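Local coordinates for phosphodiesterase (Candida albicans, PDB 6CPU), which belongs to the HD-superfamily phosphodiesterases and carries a zinc ion and a magnesium ion in a largely helical fold, at residues 23-28 against 80-85; 3-8 against 46-51; 31-36 against 93-98. All coordinates share one frame; numbering follows the deposited sequence.

Contact 1. Residues 23-28 against 80-85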
loop_
_atom_site.group_PDB
_atom_site.type_symbol
_atom_site.label_atom_id
_atom_site.label_comp_id
_atom_site.label_asym_id
_atom_site.label_seq_id
_atom_site.Cartn_x
_atom_site.Cartn_y
_atom_site.Cartn_z
ATOM N N ASP A 23 -12.921 -22.258 -17.323
ATOM C CA ASP A 23 -13.853 -22.237 -18.442
ATOM C C ASP A 23 -13.815 -20.905 -19.172
ATOM O O ASP A 23 -14.113 -20.847 -20.368
ATOM C CB ASP A 23 -15.285 -22.565 -17.978
ATOM C CG ASP A 23 -15.842 -21.555 -16.989
ATOM O OD1 ASP A 23 -15.058 -20.857 -16.301
ATOM O OD2 ASP A 23 -17.085 -21.455 -16.887
ATOM N N THR A 24 -13.453 -19.833 -18.462
ATOM C CA THR A 24 -13.434 -18.489 -19.037
ATOM C C THR A 24 -12.215 -17.692 -18.559
ATOM O O THR A 24 -11.694 -17.935 -17.477
ATOM C CB THR A 24 -14.688 -17.680 -18.649
ATOM O OG1 THR A 24 -14.698 -17.428 -17.244
ATOM C CG2 THR A 24 -15.977 -18.423 -19.019
ATOM N N PHE A 25 -11.799 -16.734 -19.378
ATOM C CA PHE A 25 -10.690 -15.836 -19.053
ATOM C C PHE A 25 -11.081 -14.991 -17.846
ATOM O O PHE A 25 -10.253 -14.724 -16.978
ATOM C CB PHE A 25 -10.359 -14.941 -20.259
ATOM C CG PHE A 25 -9.109 -14.092 -20.096
ATOM C CD1 PHE A 25 -7.932 -14.634 -19.582
ATOM C CD2 PHE A 25 -9.105 -12.760 -20.493
ATOM C CE1 PHE A 25 -6.789 -13.854 -19.450
ATOM C CE2 PHE A 25 -7.966 -11.978 -20.372
ATOM C CZ PHE A 25 -6.806 -12.528 -19.843
ATOM N N LYS A 26 -12.348 -14.582 -17.791
ATOM C CA LYS A 26 -12.846 -13.811 -16.663
ATOM C C LYS A 26 -12.647 -14.561 -15.343
ATOM O O LYS A 26 -12.183 -13.984 -14.362
ATOM C CB LYS A 26 -14.311 -13.441 -16.851
ATOM C CG LYS A 26 -14.855 -12.584 -15.723
ATOM C CD LYS A 26 -16.316 -12.210 -15.928
ATOM C CE LYS A 26 -17.260 -13.156 -15.207
ATOM N NZ LYS A 26 -18.662 -12.671 -15.340
ATOM N N HIS A 27 -12.992 -15.845 -15.305
ATOM C CA HIS A 27 -12.795 -16.616 -14.085
ATOM C C HIS A 27 -11.304 -16.777 -13.721
ATOM O O HIS A 27 -10.929 -16.727 -12.533
ATOM C CB HIS A 27 -13.499 -17.965 -14.170
ATOM C CG HIS A 27 -14.989 -17.877 -14.029
ATOM N ND1 HIS A 27 -15.845 -18.795 -14.602
ATOM C CD2 HIS A 27 -15.773 -16.987 -13.378
ATOM C CE1 HIS A 27 -17.091 -18.477 -14.303
ATOM N NE2 HIS A 27 -17.076 -17.382 -13.564
ATOM N N LEU A 28 -10.455 -16.949 -14.732
ATOM C CA LEU A 28 -8.995 -16.978 -14.524
ATOM C C LEU A 28 -8.495 -15.658 -13.898
ATOM O O LEU A 28 -7.731 -15.668 -12.924
ATOM C CB LEU A 28 -8.279 -17.254 -15.852
ATOM C CG LEU A 28 -6.809 -17.663 -15.755
ATOM C CD1 LEU A 28 -6.380 -18.483 -16.972
ATOM C CD2 LEU A 28 -5.915 -16.447 -15.617
ATOM N N ASP A 80 -13.538 -12.508 -22.516
ATOM C CA ASP A 80 -13.267 -13.867 -22.975
ATOM C C ASP A 80 -12.894 -13.908 -24.467
ATOM O O ASP A 80 -12.095 -14.742 -24.883
ATOM C CB ASP A 80 -14.477 -14.771 -22.695
ATOM C CG ASP A 80 -14.758 -14.946 -21.184
ATOM O OD1 ASP A 80 -13.871 -14.659 -20.335
ATOM O OD2 ASP A 80 -15.880 -15.382 -20.845
ATOM N N ASN A 81 -13.445 -12.976 -25.243
ATOM C CA ASN A 81 -13.216 -12.916 -26.686
ATOM C C ASN A 81 -12.075 -12.004 -27.146
ATOM O O ASN A 81 -11.921 -11.780 -28.353
ATOM C CB ASN A 81 -14.526 -12.520 -27.382
ATOM C CG ASN A 81 -15.585 -13.604 -27.267
ATOM O OD1 ASN A 81 -15.324 -14.773 -27.575
ATOM N ND2 ASN A 81 -16.781 -13.232 -26.817
ATOM N N LEU A 82 -11.264 -11.489 -26.210
ATOM C CA LEU A 82 -10.126 -10.641 -26.573
ATOM C C LEU A 82 -9.130 -11.399 -27.429
ATOM O O LEU A 82 -8.881 -12.568 -27.182
ATOM C CB LEU A 82 -9.371 -10.150 -25.328
ATOM C CG LEU A 82 -10.039 -9.099 -24.451
ATOM C CD1 LEU A 82 -9.222 -8.963 -23.168
ATOM C CD2 LEU A 82 -10.188 -7.748 -25.149
ATOM N N PRO A 83 -8.513 -10.720 -28.409
ATOM C CA PRO A 83 -7.386 -11.352 -29.083
ATOM C C PRO A 83 -6.280 -11.677 -28.080
ATOM O O PRO A 83 -6.213 -11.058 -27.003
ATOM C CB PRO A 83 -6.894 -10.288 -30.075
ATOM C CG PRO A 83 -7.876 -9.176 -30.038
ATOM C CD PRO A 83 -8.688 -9.310 -28.791
ATOM N N PHE A 84 -5.418 -12.620 -28.436
ATOM C CA PHE A 84 -4.340 -13.027 -27.547
ATOM C C PHE A 84 -3.450 -11.848 -27.143
ATOM O O PHE A 84 -3.035 -11.753 -25.981
ATOM C CB PHE A 84 -3.493 -14.135 -28.166
ATOM C CG PHE A 84 -2.248 -14.440 -27.383
ATOM C CD1 PHE A 84 -2.320 -15.157 -26.198
ATOM C CD2 PHE A 84 -1.009 -13.979 -27.811
ATOM C CE1 PHE A 84 -1.179 -15.427 -25.464
ATOM C CE2 PHE A 84 0.137 -14.243 -27.081
ATOM C CZ PHE A 84 0.052 -14.971 -25.907
ATOM N N SER A 85 -3.163 -10.950 -28.087
ATOM C CA SER A 85 -2.352 -9.765 -27.794
ATOM C C SER A 85 -2.921 -8.926 -26.639
ATOM O O SER A 85 -2.161 -8.453 -25.787
ATOM C CB SER A 85 -2.176 -8.898 -29.048
ATOM O OG SER A 85 -3.388 -8.258 -29.404
HETATM O O HOH W 1 -12.226 -16.974 -22.317
#
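The ring of Phe25 meets Leu82 at its edge, near the ring plane, with CE2 of Phe25 4.3 Å from CD1 of Leu82. The Phe25 side chain also touches Lys87 and Ile91 of helix 84-94, while Leu82 rests on Leu186 and Leu189 of helix 177-193. The carboxylate of Asp80 is the flat group that carries the polar side of the contact, and its two oxygens do different work. OD1 turns to the backbone and accepts a hydrogen bond from Lys26 N at 3.0 Å, with an N-H...O angle of 158° and the donor nearly on the extension of the C-O bond. OD2 lies against the carbons of Thr24, 3.4 Å from CB and 3.5 Å from CG2. The imidazole of His27 is held at its edge: ND1 donates to the syn lone pair of Asp23 OD1 over 2.8 Å at 174°, with the carboxylate oxygen close to the ring plane, which would restrain the rotation of the ring. With its CG beside the backbone N (chi1 -65°), Asp80 extends its carboxylate to the start of the neighbouring helix.

That helix, 25-34, is one of two connecting helices that lie on the same side of a four-stranded parallel beta sheet, and its beginning is a classic N-cap: Thr24 OG1 accepts from His27 N at 3.0 Å. Thr24 and Asp80 thus each take a first-turn N-H, one from within the chain segment and one from across the contact. A carboxylate here would probably be stabilised by the positive end of the helix dipole.

Phe25 N donates to a water at 3.0 Å, and the same water makes a weak bond to Asp80 O, giving the two backbones a second, indirect link.

Contact 2. Residues 3-8 against 46-51; sequences EVLSLV and IVIIFP
Ile49 reaches along the neighbouring strand in two directions. Its CG1 stands beside the backbone N and anti to the carbonyl carbon (chi1 -48°), which carries CD1 back to Val4 CG1 at 3.6 Å, while CG2 turns to Val8. The Ile49 CG2 to Val8 CG2 distance of 3.5 Å is tighter than an ordinary methyl contact, so the two methyl groups are packed tightly. Val4 and Val8 thus touch two different branches of Ile49, which shares its face of the sheet with Val4, Ser6 and Val47.

On the opposite face, Leu5 slants across Ile46, with Leu5 CD1 3.7 Å from Ile46 CG2, and helix 25-34 covers this side through Leu32 on Leu5 and Leu28 on Ile48. The two strands, 3-6 and 46-49, are the central pair of a four-stranded parallel sheet, flanked by 16-21 and 100-103, and their axes run only 18° apart. Leu5 binds twice in the manner of parallel pairing: its N donates to Val47 O at 2.8 Å, and its O accepts from Ile49 N at 2.9 Å. Val47 N to Glu3 O and Leu7 N to Ile49 O extend the same ladder toward each end, and Ile48 CA adds a C-H...O contact to Leu5 O.

Past the last bridge the packing continues. Leu7 and Phe50 lie side by side and point the same way, with Leu7 CD1 3.8 Å from Phe50 CD1. Val8 CG1 comes against the proline, 3.5 Å from Pro51 CA. The turn of the chain at Leu7 is pinned by Ser6, whose OG donates to Val8 O at 2.6 Å from a position tilted 34° out of the carbonyl plane.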
loop_
_atom_site.group_PDB
_atom_site.type_symbol
_atom_site.label_atom_id
_atom_site.label_comp_id
_atom_site.label_asym_id
_atom_site.label_seq_id
_atom_site.Cartn_x
_atom_site.Cartn_y
_atom_site.Cartn_z
ATOM N N GLU A 3 2.368 -23.462 -10.455
ATOM C CA GLU A 3 0.921 -23.442 -10.483
ATOM C C GLU A 3 0.533 -23.169 -11.926
ATOM O O GLU A 3 0.963 -22.171 -12.513
ATOM C CB GLU A 3 0.357 -22.357 -9.561
ATOM C CG GLU A 3 -1.142 -22.135 -9.737
ATOM C CD GLU A 3 -1.774 -21.322 -8.620
ATOM O OE1 GLU A 3 -1.557 -21.648 -7.443
ATOM O OE2 GLU A 3 -2.511 -20.357 -8.916
ATOM N N VAL A 4 -0.274 -24.051 -12.509
ATOM C CA VAL A 4 -0.638 -23.937 -13.910
ATOM C C VAL A 4 -2.111 -23.567 -14.012
ATOM O O VAL A 4 -2.966 -24.202 -13.387
ATOM C CB VAL A 4 -0.345 -25.233 -14.700
ATOM C CG1 VAL A 4 -0.760 -25.069 -16.155
ATOM C CG2 VAL A 4 1.131 -25.615 -14.601
ATOM N N LEU A 5 -2.382 -22.515 -14.777
ATOM C CA LEU A 5 -3.721 -21.997 -14.996
ATOM C C LEU A 5 -3.968 -22.141 -16.476
ATOM O O LEU A 5 -3.234 -21.565 -17.274
ATOM C CB LEU A 5 -3.799 -20.534 -14.584
ATOM C CG LEU A 5 -3.256 -20.200 -13.190
ATOM C CD1 LEU A 5 -3.465 -18.728 -12.907
ATOM C CD2 LEU A 5 -3.913 -21.025 -12.098
ATOM N N SER A 6 -4.972 -22.932 -16.857
ATOM C CA SER A 6 -5.187 -23.249 -18.262
ATOM C C SER A 6 -6.575 -22.911 -18.788
ATOM O O SER A 6 -7.590 -23.120 -18.115
ATOM C CB SER A 6 -4.916 -24.734 -18.511
ATOM O OG SER A 6 -5.099 -25.028 -19.882
ATOM N N LEU A 7 -6.599 -22.410 -20.015
ATOM C CA LEU A 7 -7.829 -22.154 -20.737
ATOM C C LEU A 7 -8.082 -23.245 -21.776
ATOM O O LEU A 7 -9.072 -23.187 -22.493
ATOM C CB LEU A 7 -7.764 -20.793 -21.425
ATOM C CG LEU A 7 -7.902 -19.579 -20.498
ATOM C CD1 LEU A 7 -7.604 -18.285 -21.240
ATOM C CD2 LEU A 7 -9.298 -19.538 -19.890
ATOM N N VAL A 8 -7.197 -24.240 -21.822
ATOM C CA VAL A 8 -7.211 -25.276 -22.858
ATOM C C VAL A 8 -6.880 -26.650 -22.266
ATOM O O VAL A 8 -6.596 -26.768 -21.075
ATOM C CB VAL A 8 -6.209 -24.942 -23.986
ATOM C CG1 VAL A 8 -6.606 -23.661 -24.702
ATOM C CG2 VAL A 8 -4.793 -24.831 -23.438
ATOM N N ILE A 46 3.903 -19.080 -11.841
ATOM C CA ILE A 46 2.589 -19.353 -12.385
ATOM C C ILE A 46 2.711 -19.427 -13.902
ATOM O O ILE A 46 3.270 -18.520 -14.538
ATOM C CB ILE A 46 1.566 -18.286 -11.976
ATOM C CG1 ILE A 46 1.325 -18.345 -10.463
ATOM C CG2 ILE A 46 0.251 -18.457 -12.756
ATOM C CD1 ILE A 46 0.511 -17.190 -9.934
ATOM N N VAL A 47 2.194 -20.510 -14.478
ATOM C CA VAL A 47 2.167 -20.681 -15.940
ATOM C C VAL A 47 0.726 -20.559 -16.409
ATOM O O VAL A 47 -0.154 -21.249 -15.885
ATOM C CB VAL A 47 2.728 -22.054 -16.382
ATOM C CG1 VAL A 47 2.609 -22.218 -17.893
ATOM C CG2 VAL A 47 4.171 -22.222 -15.933
ATOM N N ILE A 48 0.472 -19.660 -17.357
ATOM C CA ILE A 48 -0.858 -19.534 -17.961
ATOM C C ILE A 48 -0.817 -20.067 -19.394
ATOM O O ILE A 48 -0.012 -19.622 -20.198
ATOM C CB ILE A 48 -1.388 -18.091 -17.928
ATOM C CG1 ILE A 48 -1.416 -17.570 -16.485
ATOM C CG2 ILE A 48 -2.793 -18.018 -18.515
ATOM C CD1 ILE A 48 -1.885 -16.136 -16.357
ATOM N N ILE A 49 -1.703 -21.019 -19.689
ATOM C CA ILE A 49 -1.784 -21.641 -21.017
ATOM C C ILE A 49 -2.999 -21.086 -21.741
ATOM O O ILE A 49 -4.138 -21.307 -21.325
ATOM C CB ILE A 49 -1.868 -23.181 -20.929
ATOM C CG1 ILE A 49 -0.802 -23.716 -19.969
ATOM C CG2 ILE A 49 -1.672 -23.808 -22.313
ATOM C CD1 ILE A 49 -0.859 -25.215 -19.744
ATOM N N PHE A 50 -2.732 -20.332 -22.804
ATOM C CA PHE A 50 -3.762 -19.805 -23.697
ATOM C C PHE A 50 -3.935 -20.720 -24.912
ATOM O O PHE A 50 -3.065 -21.549 -25.190
ATOM C CB PHE A 50 -3.374 -18.413 -24.200
ATOM C CG PHE A 50 -3.399 -17.359 -23.145
ATOM C CD1 PHE A 50 -4.576 -16.689 -22.849
ATOM C CD2 PHE A 50 -2.247 -17.033 -22.443
ATOM C CE1 PHE A 50 -4.611 -15.704 -21.874
ATOM C CE2 PHE A 50 -2.275 -16.047 -21.468
ATOM C CZ PHE A 50 -3.456 -15.380 -21.189
ATOM N N PRO A 51 -5.058 -20.572 -25.640
ATOM C CA PRO A 51 -5.226 -21.269 -26.929
ATOM C C PRO A 51 -4.230 -20.774 -27.975
ATOM O O PRO A 51 -3.870 -19.591 -27.964
ATOM C CB PRO A 51 -6.654 -20.906 -27.359
ATOM C CG PRO A 51 -7.320 -20.325 -26.164
ATOM C CD PRO A 51 -6.251 -19.790 -25.264
#

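Contact 3. Residues 31-36 against 93-98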
loop_
_atom_site.group_PDB
_atom_site.type_symbol
_atom_site.label_atom_id
_atom_site.label_comp_id
_atom_site.label_asym_id
_atom_site.label_seq_id
_atom_site.Cartn_x
_atom_site.Cartn_y
_atom_site.Cartn_z
ATOM N N HIS A 31 -9.456 -15.426 -10.208
ATOM C CA HIS A 31 -8.522 -16.246 -9.431
ATOM C C HIS A 31 -7.245 -15.457 -9.125
ATOM O O HIS A 31 -6.740 -15.498 -7.996
ATOM C CB HIS A 31 -8.212 -17.514 -10.231
ATOM C CG HIS A 31 -7.171 -18.398 -9.628
ATOM N ND1 HIS A 31 -7.437 -19.258 -8.585
ATOM C CD2 HIS A 31 -5.877 -18.600 -9.960
ATOM C CE1 HIS A 31 -6.345 -19.939 -8.289
ATOM N NE2 HIS A 31 -5.382 -19.555 -9.105
ATOM N N LEU A 32 -6.730 -14.745 -10.132
ATOM C CA LEU A 32 -5.507 -13.961 -9.971
ATOM C C LEU A 32 -5.714 -12.789 -9.025
ATOM O O LEU A 32 -4.850 -12.537 -8.204
ATOM C CB LEU A 32 -4.989 -13.463 -11.322
ATOM C CG LEU A 32 -4.536 -14.549 -12.288
ATOM C CD1 LEU A 32 -4.151 -13.878 -13.582
ATOM C CD2 LEU A 32 -3.374 -15.355 -11.733
ATOM N N PHE A 33 -6.842 -12.071 -9.141
ATOM C CA PHE A 33 -7.117 -10.919 -8.245
ATOM C C PHE A 33 -7.126 -11.333 -6.772
ATOM O O PHE A 33 -6.707 -10.555 -5.912
ATOM C CB PHE A 33 -8.437 -10.221 -8.584
ATOM C CG PHE A 33 -8.329 -9.158 -9.654
ATOM C CD1 PHE A 33 -7.455 -8.085 -9.523
ATOM C CD2 PHE A 33 -9.146 -9.210 -10.780
ATOM C CE1 PHE A 33 -7.375 -7.111 -10.504
ATOM C CE2 PHE A 33 -9.077 -8.234 -11.747
ATOM C CZ PHE A 33 -8.198 -7.181 -11.617
ATOM N N LYS A 34 -7.604 -12.548 -6.488
ATOM C CA LYS A 34 -7.743 -13.027 -5.113
ATOM C C LYS A 34 -6.422 -13.414 -4.454
ATOM O O LYS A 34 -6.361 -13.529 -3.227
ATOM C CB LYS A 34 -8.730 -14.200 -5.047
ATOM C CG LYS A 34 -10.169 -13.734 -5.180
ATOM C CD LYS A 34 -11.184 -14.809 -4.840
ATOM C CE LYS A 34 -11.328 -15.813 -5.955
ATOM N NZ LYS A 34 -12.564 -16.627 -5.749
ATOM N N LYS A 35 -5.365 -13.578 -5.248
ATOM C CA LYS A 35 -4.051 -13.944 -4.705
ATOM C C LYS A 35 -3.480 -12.979 -3.652
ATOM O O LYS A 35 -2.755 -13.416 -2.729
ATOM C CB LYS A 35 -3.059 -14.194 -5.839
ATOM C CG LYS A 35 -3.414 -15.485 -6.560
ATOM C CD LYS A 35 -2.370 -15.908 -7.552
ATOM C CE LYS A 35 -2.682 -17.294 -8.077
ATOM N NZ LYS A 35 -2.292 -18.352 -7.109
ATOM N N THR A 36 -3.824 -11.691 -3.740
ATOM C CA THR A 36 -3.347 -10.719 -2.763
ATOM C C THR A 36 -4.262 -10.599 -1.513
ATOM O O THR A 36 -4.142 -9.648 -0.728
ATOM C CB THR A 36 -3.078 -9.358 -3.437
ATOM O OG1 THR A 36 -4.224 -8.946 -4.192
ATOM C CG2 THR A 36 -1.891 -9.484 -4.348
ATOM N N PHE A 93 0.397 -6.492 -17.546
ATOM C CA PHE A 93 0.291 -5.211 -16.858
ATOM C C PHE A 93 -0.359 -5.341 -15.493
ATOM O O PHE A 93 0.193 -4.884 -14.493
ATOM C CB PHE A 93 -0.499 -4.178 -17.673
ATOM C CG PHE A 93 -0.586 -2.831 -16.996
ATOM C CD1 PHE A 93 0.508 -1.983 -16.984
ATOM C CD2 PHE A 93 -1.739 -2.436 -16.348
ATOM C CE1 PHE A 93 0.449 -0.759 -16.346
ATOM C CE2 PHE A 93 -1.814 -1.211 -15.707
ATOM C CZ PHE A 93 -0.718 -0.365 -15.719
ATOM N N PHE A 94 -1.539 -5.939 -15.446
ATOM C CA PHE A 94 -2.289 -5.999 -14.185
ATOM C C PHE A 94 -1.774 -7.058 -13.231
ATOM O O PHE A 94 -2.025 -6.960 -12.043
ATOM C CB PHE A 94 -3.781 -6.189 -14.429
ATOM C CG PHE A 94 -4.406 -5.033 -15.161
ATOM C CD1 PHE A 94 -4.751 -3.872 -14.490
ATOM C CD2 PHE A 94 -4.608 -5.097 -16.531
ATOM C CE1 PHE A 94 -5.323 -2.805 -15.170
ATOM C CE2 PHE A 94 -5.157 -4.028 -17.215
ATOM C CZ PHE A 94 -5.516 -2.885 -16.536
ATOM N N PHE A 95 -1.068 -8.068 -13.732
ATOM C CA PHE A 95 -0.620 -9.181 -12.867
ATOM C C PHE A 95 0.892 -9.405 -12.895
ATOM O O PHE A 95 1.401 -10.503 -12.630
ATOM C CB PHE A 95 -1.463 -10.434 -13.152
ATOM C CG PHE A 95 -2.913 -10.213 -12.874
ATOM C CD1 PHE A 95 -3.369 -10.117 -11.564
ATOM C CD2 PHE A 95 -3.822 -10.003 -13.911
ATOM C CE1 PHE A 95 -4.694 -9.849 -11.292
ATOM C CE2 PHE A 95 -5.152 -9.746 -13.640
ATOM C CZ PHE A 95 -5.599 -9.675 -12.332
ATOM N N THR A 96 1.601 -8.315 -13.145
ATOM C CA THR A 96 3.062 -8.274 -13.122
ATOM C C THR A 96 3.606 -8.863 -11.811
ATOM O O THR A 96 4.569 -9.631 -11.802
ATOM C CB THR A 96 3.577 -6.809 -13.355
ATOM O OG1 THR A 96 5.005 -6.794 -13.393
ATOM C CG2 THR A 96 3.108 -5.831 -12.273
ATOM N N HIS A 97 2.927 -8.545 -10.715
ATOM C CA HIS A 97 3.342 -8.943 -9.368
ATOM C C HIS A 97 3.298 -10.444 -9.077
ATOM O O HIS A 97 3.798 -10.865 -8.040
ATOM C CB HIS A 97 2.486 -8.207 -8.324
ATOM C CG HIS A 97 1.029 -8.551 -8.378
ATOM N ND1 HIS A 97 0.176 -8.031 -9.330
ATOM C CD2 HIS A 97 0.265 -9.339 -7.581
ATOM C CE1 HIS A 97 -1.039 -8.514 -9.141
ATOM N NE2 HIS A 97 -1.022 -9.275 -8.060
ATOM N N LEU A 98 2.728 -11.242 -9.983
ATOM C CA LEU A 98 2.520 -12.675 -9.754
ATOM C C LEU A 98 3.477 -13.679 -10.426
ATOM O O LEU A 98 3.183 -14.879 -10.426
ATOM C CB LEU A 98 1.071 -13.039 -10.130
ATOM C CG LEU A 98 -0.013 -12.398 -9.269
ATOM C CD1 LEU A 98 -1.388 -12.837 -9.754
ATOM C CD2 LEU A 98 0.171 -12.764 -7.803
HETATM O O HOH W 2 -3.409 -10.323 -7.247
#
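Leu32 and Phe33 close on Phe95 from two directions, where the late part of helix 25-34 meets the turn after helix 84-94, both helices serving as beta-alpha-beta crossovers between strands of a parallel sheet. Leu32 CB lies over one face of the Phe95 ring in a CH-pi contact, 3.8 Å from the centroid and 20° off the normal. Leu32 holds CG beside the backbone N (chi1 -65°), which brings its CD1 to 3.9 Å from Phe95 CD2 as well. The far edge of the same ring points into the face of Phe33: this is a T-shaped stack, with ring centroids of Phe33 and Phe95 4.8 Å apart and planes at 68°. Phe95 CZ stands over the centre of the Phe33 ring.

Leu98 packs beside this group, its CD1 lying 3.8 Å from Leu32 CD2 and 3.9 Å from Lys35 CD. Thr36 CG2 approaches the imidazole of His97 obliquely, 3.8 Å from NE2.

The aliphatic chain of Lys35 makes its contact here, while its NZ forms a salt bridge with Glu3. Further out, Phe33 also touches Met190 and makes an edge-to-face pair with Phe196, and Asp265 accepts from Thr36 OG1. No direct hydrogen bond joins the two segments; a water bridges them instead, donating to Leu32 O at 2.8 Å and lying 2.7 Å from His97 NE2, at the edge of the imidazole and in its plane.

Overall arrangement
The three contacts form one alpha/beta region near the N-terminus. Contacts 1 and 3 use helices 25-34 and 84-94 at their opposite ends, with centres 15 Å apart; contact 2 lies in the sheet, 11 Å from contact 1 and 14 Å from contact 3. Their segments alternate along the chain, so each contact brings together pieces separated by parts of the others. Contact 2 joins contact 1 through Phe25 CE1 and Phe50 CE1 (3.7 Å), and contact 3 through Ile46 CD1 and Leu98 O (3.6 Å). The zinc ligands His278, His349, Asp350 and Asp462 all come later in the sequence, so this region contributes none of them.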